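Local coordinates for protein quinoline 2-oxidoreductase large subunit (PDB 1T3Q) that carries the molybdenum and the molybdopterin cytosine dinucleotide of a molybdenum hydroxylase that probably oxidises quinoline at position 2, at residues B[74-77]-B[78-81]; B[326-329]-B[330-333]; B[413-416]-B[417-421]. All blocks are in the same frame, centred on the assembly; numbering follows the deposited sequence.

All three contacts are local, between residues close in sequence, and follow one another along the chain; none touches another. Contact 1, a strand-to-helix junction in the hammerhead region, and contact 3, a small hairpin, lie on opposite sides of the chain's centre, with their own centres about 50 Å apart. Contact 2 is a buried loop centred about 14 Å from the middle of the chain; its centre is about 23 Å from that of contact 1 and about 27 Å from that of contact 3. Contact 2 also adjoins the molybdenum site: the ring of Trp331 meets that of Tyr545, a residue of the molybdenum pocket. Contacts 1 and 2 approach to about 11 Å between nearest atoms.

Contact 1 (B[74-77]-B[78-81]); sequences VWCG and ADVA
Asp79 folds back onto Trp75 and Cys76 where edge strand 71-76 of the hammerhead region runs straight into helix 77-81. Cys76 is the N-cap, and Asp79, three residues on, supplies one half of a capping box: its carboxylate accepts the backbone N-H of the N-cap residue. The bond from Cys76 N to Asp79 OD2 is 2.9 Å long and nearly straight (163°), and it uses the anti lone pair of the oxygen, which takes a second donor, a water. With CG anti to its own carbonyl carbon (chi1 -65°), Asp79 turns the carboxylate back from the first turn toward the N-H of Cys76, where the helix N-terminus would probably stabilise its negative charge.

The tight side is the apolar one. Asp79 CB sits over one face of the indole in a CH-pi contact, 4.0 Å from the centroid of the five-membered ring of Trp75, while the carboxylate plane is turned 34° from the ring. On the six-membered part of the indole, Trp75 CE3 meets Val80 CG2 at 3.8 Å. Helix 263-275 closes this side, with Leu270, Leu271 and Ala274 against Trp75 and Leu267 against Val80, so the junction is packed onto a neighbouring helix.

The other side is looser. Ala78 CB touches Cys76 SG at 4.0 Å, but both Ala78 and Ala81 are exposed. The helix also starts unevenly: the N-H groups of Asp79 and Val80 make only weak bonds to Cys76 O, and the first good turn of backbone bonding is Ala81 N to Gly77 O, at 2.9 Å. The water bridges the strand and the cap, donating to Val74 O at 2.8 Å and to Asp79 OD2 at 2.6 Å.

Contact 2 (B[326-329]-B[330-333]); sequences YNNL and PWTQ
Asn328 and Thr332 close a tight loop around the cis peptide bond between Leu329 and Pro330. The backbone polar link is a weak, bent hydrogen bond from Thr332 N to Asn328 O (2.9 Å, 128°). The amide group of Asn328 lies inside the turn; its CG sits between its own backbone N and carbonyl carbon (chi1 65°), 3.3 Å from Thr332 N. With an alanine in its place, the inside of the turn would probably lose the group that fills it, opening a gap against the backbone of Trp331 and Thr332.

Apolar contacts flank the cis bond and the closing residues. Leu329 CD2 presses on Pro330 CA at 3.2 Å, closer than usual van der Waals contact, and both torsions of Leu329 lie away from staggered positions, which suggests strain. Asn327 CB rests 3.9 Å from Thr332 CB. Pro330 CG stands 3.7 Å above the centre of the Trp331 ring, covering one face.

Trp331 donates through NE1 to Ala259 O. The loop follows strand 312-322 and is wedged between helix 226-237, where Leu329 packs on Phe228, Met232 and Phe236, and strand 165-170, whose Val166 touches Asn327 and Gln333.

Contact 3 (B[413-416]-B[417-421]); sequences FTNR and LGQTH
Phe413 and His421 form an antiparallel hydrogen-bonded pair and Thr414 and Thr420 the non-hydrogen-bonded pair beside it, and a type I turn from Asn415 to Gly418 joins the two short strands. This is a 3:5 beta hairpin with a G1 beta bulge: Asn415 N donates to Gln419 O, while Asn415 O is taken by Gly418 N at 3.0 Å. Gly418 has the positive phi (80°) that the bulge requires, and a CB there would be jammed against the preceding carbonyl oxygen.

Asn415 is the side chain that fastens the turn. Placed between its backbone N and carbonyl carbon (chi1 68°), the amide leans over the loop, and OD1 accepts Gln419 N at 3.0 Å in a straight bond (169°), with the donor above the plane of the amide carbonyl. The same oxygen takes a weak bond from Leu417 N; one side-chain oxygen thus holds the backbone N-H groups of Leu417, in the turn, and Gln419, in the bulge. At the amide's other atom, ND2 donates weakly to a water, which donates to Gln419 OE1, itself also hydrogen-bonded to Asn464. From the tip of the turn, Arg416 makes a salt bridge to Asp174, and Leu417 packs on Ala172 and Val353, fixing the hairpin tip to strands 172-173 and 352-360.

On the face with the threonines, Thr414 OG1 and Thr420 OG1 share a hydrogen bond of 2.7 Å.

On the opposite face, Phe413 and His421 lie side by side and point the same way. Phe413 O is gripped twice by His421, from opposite faces of its carbonyl plane: by the backbone N at 2.7 Å and by ND1 at 3.1 Å, with the oxygen lying in the plane of the imidazole.

Contact 1 (B[74-77]-B[78-81])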
ATOM      1  N   VAL B  74      -6.864  21.790 -16.241  1.00 20.07           N
ATOM      2  CA  VAL B  74      -6.038  22.019 -17.418  1.00 21.34           C
ATOM      3  C   VAL B  74      -5.059  23.137 -17.061  1.00 22.19           C
ATOM      4  O   VAL B  74      -5.472  24.234 -16.693  1.00 22.09           O
ATOM      5  CB  VAL B  74      -6.867  22.451 -18.643  1.00 21.94           C
ATOM      6  CG1 VAL B  74      -5.944  22.690 -19.826  1.00 23.11           C
ATOM      7  CG2 VAL B  74      -7.889  21.381 -18.989  1.00 20.84           C
ATOM      8  N   TRP B  75      -3.766  22.845 -17.154  1.00 22.24           N
ATOM      9  CA  TRP B  75      -2.728  23.824 -16.832  1.00 22.10           C
ATOM     10  C   TRP B  75      -1.876  24.178 -18.038  1.00 22.86           C
ATOM     11  O   TRP B  75      -1.646  23.344 -18.915  1.00 22.48           O
ATOM     12  CB  TRP B  75      -1.780  23.285 -15.756  1.00 22.33           C
ATOM     13  CG  TRP B  75      -2.244  23.397 -14.337  1.00 21.56           C
ATOM     14  CD1 TRP B  75      -3.366  24.026 -13.875  1.00 21.74           C
ATOM     15  CD2 TRP B  75      -1.570  22.881 -13.185  1.00 21.35           C
ATOM     16  NE1 TRP B  75      -3.430  23.931 -12.503  1.00 22.56           N
ATOM     17  CE2 TRP B  75      -2.339  23.234 -12.055  1.00 21.94           C
ATOM     18  CE3 TRP B  75      -0.385  22.152 -12.998  1.00 21.98           C
ATOM     19  CZ2 TRP B  75      -1.964  22.882 -10.754  1.00 23.39           C
ATOM     20  CZ3 TRP B  75      -0.014  21.802 -11.703  1.00 22.32           C
ATOM     21  CH2 TRP B  75      -0.801  22.170 -10.599  1.00 23.34           C
ATOM     22  N   CYS B  76      -1.409  25.422 -18.079  1.00 21.86           N
ATOM     23  CA  CYS B  76      -0.516  25.852 -19.143  1.00 22.71           C
ATOM     24  C   CYS B  76       0.781  26.232 -18.422  1.00 20.61           C
ATOM     25  O   CYS B  76       0.868  26.111 -17.201  1.00 19.28           O
ATOM     26  CB  CYS B  76      -1.098  27.043 -19.913  1.00 26.24           C
ATOM     27  SG  CYS B  76      -1.318  28.549 -18.953  1.00 35.50           S
ATOM     28  N   GLY B  77       1.782  26.683 -19.167  1.00 21.44           N
ATOM     29  CA  GLY B  77       3.053  27.036 -18.556  1.00 23.37           C
ATOM     30  C   GLY B  77       3.001  28.048 -17.426  1.00 24.23           C
ATOM     31  O   GLY B  77       3.764  27.945 -16.465  1.00 22.47           O
ATOM     32  N   ALA B  78       2.103  29.022 -17.537  1.00 24.65           N
ATOM     33  CA  ALA B  78       1.968  30.064 -16.524  1.00 25.47           C
ATOM     34  C   ALA B  78       1.445  29.527 -15.200  1.00 26.01           C
ATOM     35  O   ALA B  78       1.843  29.993 -14.131  1.00 26.95           O
ATOM     36  CB  ALA B  78       1.055  31.172 -17.037  1.00 26.36           C
ATOM     37  N   ASP B  79       0.540  28.557 -15.268  1.00 25.06           N
ATOM     38  CA  ASP B  79      -0.013  27.954 -14.064  1.00 24.12           C
ATOM     39  C   ASP B  79       1.089  27.236 -13.293  1.00 23.78           C
ATOM     40  O   ASP B  79       1.208  27.363 -12.073  1.00 24.46           O
ATOM     41  CB  ASP B  79      -1.098  26.938 -14.427  1.00 24.31           C
ATOM     42  CG  ASP B  79      -2.296  27.579 -15.082  1.00 26.85           C
ATOM     43  OD1 ASP B  79      -2.865  28.513 -14.483  1.00 28.84           O
ATOM     44  OD2 ASP B  79      -2.677  27.146 -16.190  1.00 27.38           O
ATOM     45  N   VAL B  80       1.895  26.473 -14.018  1.00 22.62           N
ATOM     46  CA  VAL B  80       2.978  25.717 -13.404  1.00 23.47           C
ATOM     47  C   VAL B  80       4.089  26.623 -12.883  1.00 23.05           C
ATOM     48  O   VAL B  80       4.615  26.409 -11.792  1.00 22.48           O
ATOM     49  CB  VAL B  80       3.568  24.705 -14.408  1.00 22.44           C
ATOM     50  CG1 VAL B  80       4.638  23.870 -13.742  1.00 20.74           C
ATOM     51  CG2 VAL B  80       2.458  23.814 -14.945  1.00 21.79           C
ATOM     52  N   ALA B  81       4.435  27.644 -13.659  1.00 24.31           N
ATOM     53  CA  ALA B  81       5.493  28.572 -13.274  1.00 25.69           C
ATOM     54  C   ALA B  81       5.280  29.148 -11.878  1.00 26.74           C
ATOM     55  O   ALA B  81       6.240  29.509 -11.198  1.00 28.72           O
ATOM     56  CB  ALA B  81       5.597  29.697 -14.295  1.00 25.49           C
TER
HETATM   57  O   HOH W   1      -5.238  26.998 -16.799  1.00 35.48           O

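Contact 2 (B[326-329]-B[330-333])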
ATOM      1  N   TYR B 326      18.041  21.600 -23.310  1.00 18.87           N
ATOM      2  CA  TYR B 326      18.407  21.798 -21.908  1.00 19.26           C
ATOM      3  C   TYR B 326      19.377  20.721 -21.438  1.00 19.91           C
ATOM      4  O   TYR B 326      19.675  19.769 -22.164  1.00 19.07           O
ATOM      5  CB  TYR B 326      17.166  21.704 -21.013  1.00 18.97           C
ATOM      6  CG  TYR B 326      15.987  22.553 -21.437  1.00 20.50           C
ATOM      7  CD1 TYR B 326      15.942  23.918 -21.147  1.00 19.97           C
ATOM      8  CD2 TYR B 326      14.911  21.987 -22.123  1.00 20.37           C
ATOM      9  CE1 TYR B 326      14.849  24.699 -21.528  1.00 19.62           C
ATOM     10  CE2 TYR B 326      13.814  22.760 -22.511  1.00 20.25           C
ATOM     11  CZ  TYR B 326      13.792  24.117 -22.208  1.00 20.25           C
ATOM     12  OH  TYR B 326      12.709  24.884 -22.587  1.00 18.75           O
ATOM     13  N   ASN B 327      19.856  20.883 -20.209  1.00 19.00           N
ATOM     14  CA  ASN B 327      20.733  19.901 -19.596  1.00 19.86           C
ATOM     15  C   ASN B 327      19.796  18.990 -18.822  1.00 19.10           C
ATOM     16  O   ASN B 327      18.944  19.471 -18.077  1.00 17.57           O
ATOM     17  CB  ASN B 327      21.692  20.542 -18.586  1.00 20.79           C
ATOM     18  CG  ASN B 327      22.829  21.289 -19.240  1.00 20.61           C
ATOM     19  OD1 ASN B 327      22.918  22.513 -19.137  1.00 22.68           O
ATOM     20  ND2 ASN B 327      23.714  20.561 -19.904  1.00 16.55           N
ATOM     21  N   ASN B 328      19.932  17.683 -19.006  1.00 19.12           N
ATOM     22  CA  ASN B 328      19.108  16.745 -18.259  1.00 18.30           C
ATOM     23  C   ASN B 328      19.656  16.776 -16.836  1.00 17.56           C
ATOM     24  O   ASN B 328      20.811  17.145 -16.620  1.00 17.47           O
ATOM     25  CB  ASN B 328      19.279  15.324 -18.805  1.00 17.52           C
ATOM     26  CG  ASN B 328      20.689  14.795 -18.597  1.00 14.52           C
ATOM     27  OD1 ASN B 328      21.509  14.790 -19.514  1.00 16.70           O
ATOM     28  ND2 ASN B 328      20.981  14.370 -17.375  1.00 12.43           N
ATOM     29  N   LEU B 329      18.836  16.391 -15.866  1.00 17.38           N
ATOM     30  CA  LEU B 329      19.279  16.329 -14.477  1.00 18.52           C
ATOM     31  C   LEU B 329      19.279  14.828 -14.176  1.00 19.47           C
ATOM     32  O   LEU B 329      18.292  14.152 -14.451  1.00 18.12           O
ATOM     33  CB  LEU B 329      18.279  17.041 -13.562  1.00 18.41           C
ATOM     34  CG  LEU B 329      18.718  17.868 -12.341  1.00 24.06           C
ATOM     35  CD1 LEU B 329      17.923  17.416 -11.130  1.00 21.10           C
ATOM     36  CD2 LEU B 329      20.213  17.764 -12.086  1.00 22.76           C
ATOM     37  N   PRO B 330      20.345  14.305 -13.544  1.00 19.85           N
ATOM     38  CA  PRO B 330      21.549  14.997 -13.066  1.00 20.45           C
ATOM     39  C   PRO B 330      22.829  14.936 -13.908  1.00 20.43           C
ATOM     40  O   PRO B 330      23.833  15.539 -13.529  1.00 20.57           O
ATOM     41  CB  PRO B 330      21.773  14.343 -11.718  1.00 21.28           C
ATOM     42  CG  PRO B 330      21.522  12.873 -12.079  1.00 21.61           C
ATOM     43  CD  PRO B 330      20.289  12.934 -12.996  1.00 20.03           C
ATOM     44  N   TRP B 331      22.808  14.238 -15.039  1.00 19.60           N
ATOM     45  CA  TRP B 331      24.019  14.085 -15.846  1.00 19.55           C
ATOM     46  C   TRP B 331      24.430  15.261 -16.723  1.00 19.85           C
ATOM     47  O   TRP B 331      25.623  15.463 -16.961  1.00 18.97           O
ATOM     48  CB  TRP B 331      23.899  12.828 -16.716  1.00 19.81           C
ATOM     49  CG  TRP B 331      23.257  11.692 -15.978  1.00 23.09           C
ATOM     50  CD1 TRP B 331      22.072  11.083 -16.283  1.00 22.74           C
ATOM     51  CD2 TRP B 331      23.711  11.095 -14.758  1.00 23.73           C
ATOM     52  NE1 TRP B 331      21.758  10.151 -15.326  1.00 22.13           N
ATOM     53  CE2 TRP B 331      22.745  10.135 -14.378  1.00 24.16           C
ATOM     54  CE3 TRP B 331      24.838  11.279 -13.945  1.00 26.60           C
ATOM     55  CZ2 TRP B 331      22.869   9.362 -13.218  1.00 25.22           C
ATOM     56  CZ3 TRP B 331      24.964  10.510 -12.790  1.00 26.87           C
ATOM     57  CH2 TRP B 331      23.981   9.563 -12.438  1.00 26.94           C
ATOM     58  N   THR B 332      23.444  16.022 -17.195  1.00 18.23           N
ATOM     59  CA  THR B 332      23.655  17.176 -18.073  1.00 17.80           C
ATOM     60  C   THR B 332      24.229  16.745 -19.414  1.00 19.31           C
ATOM     61  O   THR B 332      24.397  15.552 -19.677  1.00 18.70           O
ATOM     62  CB  THR B 332      24.592  18.255 -17.438  1.00 17.50           C
ATOM     63  OG1 THR B 332      25.962  17.837 -17.519  1.00 17.44           O
ATOM     64  CG2 THR B 332      24.226  18.476 -15.973  1.00 18.09           C
ATOM     65  N   GLN B 333      24.522  17.717 -20.268  1.00 16.90           N
ATOM     66  CA  GLN B 333      25.070  17.418 -21.578  1.00 17.05           C
ATOM     67  C   GLN B 333      26.493  16.863 -21.501  1.00 17.18           C
ATOM     68  O   GLN B 333      27.040  16.407 -22.503  1.00 18.39           O
ATOM     69  CB  GLN B 333      25.016  18.672 -22.459  1.00 15.28           C
ATOM     70  CG  GLN B 333      23.579  19.140 -22.697  1.00 18.44           C
ATOM     71  CD  GLN B 333      23.462  20.296 -23.670  1.00 19.79           C
ATOM     72  OE1 GLN B 333      22.358  20.775 -23.944  1.00 23.81           O
ATOM     73  NE2 GLN B 333      24.586  20.751 -24.196  1.00 17.55           N
TER

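Contact 3 (B[413-416]-B[417-421])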
ATOM      1  N   PHE B 413      49.977   1.981 -13.405  1.00 23.87           N
ATOM      2  CA  PHE B 413      50.367   2.876 -14.490  1.00 22.81           C
ATOM      3  C   PHE B 413      49.375   4.023 -14.675  1.00 22.79           C
ATOM      4  O   PHE B 413      48.172   3.796 -14.798  1.00 21.81           O
ATOM      5  CB  PHE B 413      50.465   2.079 -15.792  1.00 24.13           C
ATOM      6  CG  PHE B 413      50.874   2.902 -16.972  1.00 24.68           C
ATOM      7  CD1 PHE B 413      52.214   3.214 -17.190  1.00 27.15           C
ATOM      8  CD2 PHE B 413      49.916   3.404 -17.849  1.00 25.30           C
ATOM      9  CE1 PHE B 413      52.592   4.019 -18.264  1.00 26.46           C
ATOM     10  CE2 PHE B 413      50.282   4.209 -18.923  1.00 24.88           C
ATOM     11  CZ  PHE B 413      51.624   4.517 -19.130  1.00 26.23           C
ATOM     12  N   THR B 414      49.880   5.254 -14.704  1.00 22.94           N
ATOM     13  CA  THR B 414      49.016   6.419 -14.901  1.00 23.07           C
ATOM     14  C   THR B 414      49.200   6.952 -16.319  1.00 23.13           C
ATOM     15  O   THR B 414      50.299   7.366 -16.694  1.00 23.40           O
ATOM     16  CB  THR B 414      49.339   7.549 -13.896  1.00 23.38           C
ATOM     17  OG1 THR B 414      49.146   7.073 -12.559  1.00 23.88           O
ATOM     18  CG2 THR B 414      48.424   8.740 -14.124  1.00 23.99           C
ATOM     19  N   ASN B 415      48.133   6.947 -17.114  1.00 22.10           N
ATOM     20  CA  ASN B 415      48.245   7.422 -18.485  1.00 21.56           C
ATOM     21  C   ASN B 415      48.242   8.940 -18.595  1.00 21.66           C
ATOM     22  O   ASN B 415      48.100   9.650 -17.602  1.00 20.96           O
ATOM     23  CB  ASN B 415      47.144   6.816 -19.378  1.00 22.01           C
ATOM     24  CG  ASN B 415      45.751   7.312 -19.034  1.00 23.42           C
ATOM     25  OD1 ASN B 415      45.574   8.397 -18.473  1.00 21.76           O
ATOM     26  ND2 ASN B 415      44.744   6.523 -19.402  1.00 21.11           N
ATOM     27  N   ARG B 416      48.412   9.424 -19.819  1.00 22.24           N
ATOM     28  CA  ARG B 416      48.460  10.857 -20.089  1.00 24.11           C
ATOM     29  C   ARG B 416      47.268  11.654 -19.568  1.00 25.19           C
ATOM     30  O   ARG B 416      47.411  12.831 -19.233  1.00 26.17           O
ATOM     31  CB  ARG B 416      48.608  11.093 -21.597  1.00 23.23           C
ATOM     32  CG  ARG B 416      48.588  12.559 -22.009  1.00 24.94           C
ATOM     33  CD  ARG B 416      49.838  13.308 -21.549  1.00 23.93           C
ATOM     34  NE  ARG B 416      49.771  14.719 -21.917  1.00 25.70           N
ATOM     35  CZ  ARG B 416      49.029  15.625 -21.285  1.00 23.81           C
ATOM     36  NH1 ARG B 416      49.028  16.884 -21.699  1.00 24.33           N
ATOM     37  NH2 ARG B 416      48.304  15.280 -20.228  1.00 25.33           N
ATOM     38  N   LEU B 417      46.097  11.027 -19.495  1.00 23.74           N
ATOM     39  CA  LEU B 417      44.908  11.727 -19.030  1.00 24.20           C
ATOM     40  C   LEU B 417      44.615  11.539 -17.543  1.00 24.39           C
ATOM     41  O   LEU B 417      43.514  11.828 -17.072  1.00 24.01           O
ATOM     42  CB  LEU B 417      43.692  11.321 -19.870  1.00 25.07           C
ATOM     43  CG  LEU B 417      43.792  11.698 -21.356  1.00 24.99           C
ATOM     44  CD1 LEU B 417      42.518  11.304 -22.072  1.00 25.86           C
ATOM     45  CD2 LEU B 417      44.025  13.195 -21.497  1.00 26.72           C
ATOM     46  N   GLY B 418      45.607  11.046 -16.810  1.00 23.40           N
ATOM     47  CA  GLY B 418      45.451  10.874 -15.378  1.00 22.71           C
ATOM     48  C   GLY B 418      44.694   9.671 -14.850  1.00 22.63           C
ATOM     49  O   GLY B 418      44.284   9.677 -13.692  1.00 23.05           O
ATOM     50  N   GLN B 419      44.484   8.647 -15.670  1.00 21.17           N
ATOM     51  CA  GLN B 419      43.792   7.464 -15.171  1.00 21.51           C
ATOM     52  C   GLN B 419      44.855   6.457 -14.759  1.00 21.16           C
ATOM     53  O   GLN B 419      45.729   6.105 -15.552  1.00 21.86           O
ATOM     54  CB  GLN B 419      42.876   6.839 -16.231  1.00 21.69           C
ATOM     55  CG  GLN B 419      42.019   5.701 -15.657  1.00 22.55           C
ATOM     56  CD  GLN B 419      41.156   4.994 -16.696  1.00 24.12           C
ATOM     57  OE1 GLN B 419      41.666   4.320 -17.591  1.00 23.28           O
ATOM     58  NE2 GLN B 419      39.841   5.143 -16.573  1.00 24.62           N
ATOM     59  N   THR B 420      44.787   6.002 -13.517  1.00 21.97           N
ATOM     60  CA  THR B 420      45.756   5.037 -13.022  1.00 22.87           C
ATOM     61  C   THR B 420      45.202   3.618 -13.084  1.00 22.28           C
ATOM     62  O   THR B 420      44.155   3.325 -12.509  1.00 22.84           O
ATOM     63  CB  THR B 420      46.163   5.352 -11.564  1.00 23.89           C
ATOM     64  OG1 THR B 420      46.712   6.676 -11.499  1.00 24.90           O
ATOM     65  CG2 THR B 420      47.212   4.354 -11.073  1.00 22.89           C
ATOM     66  N   HIS B 421      45.907   2.747 -13.798  1.00 22.34           N
ATOM     67  CA  HIS B 421      45.506   1.350 -13.920  1.00 22.98           C
ATOM     68  C   HIS B 421      46.210   0.592 -12.794  1.00 22.47           C
ATOM     69  O   HIS B 421      47.435   0.671 -12.663  1.00 22.94           O
ATOM     70  CB  HIS B 421      45.935   0.786 -15.279  1.00 23.03           C
ATOM     71  CG  HIS B 421      45.450   1.581 -16.452  1.00 25.26           C
ATOM     72  ND1 HIS B 421      46.029   2.771 -16.837  1.00 26.80           N
ATOM     73  CD2 HIS B 421      44.453   1.347 -17.337  1.00 23.11           C
ATOM     74  CE1 HIS B 421      45.411   3.234 -17.911  1.00 25.10           C
ATOM     75  NE2 HIS B 421      44.450   2.387 -18.234  1.00 26.05           N
TER
HETATM   76  O   HOH W   2      41.789   5.364 -20.019  1.00 24.33           O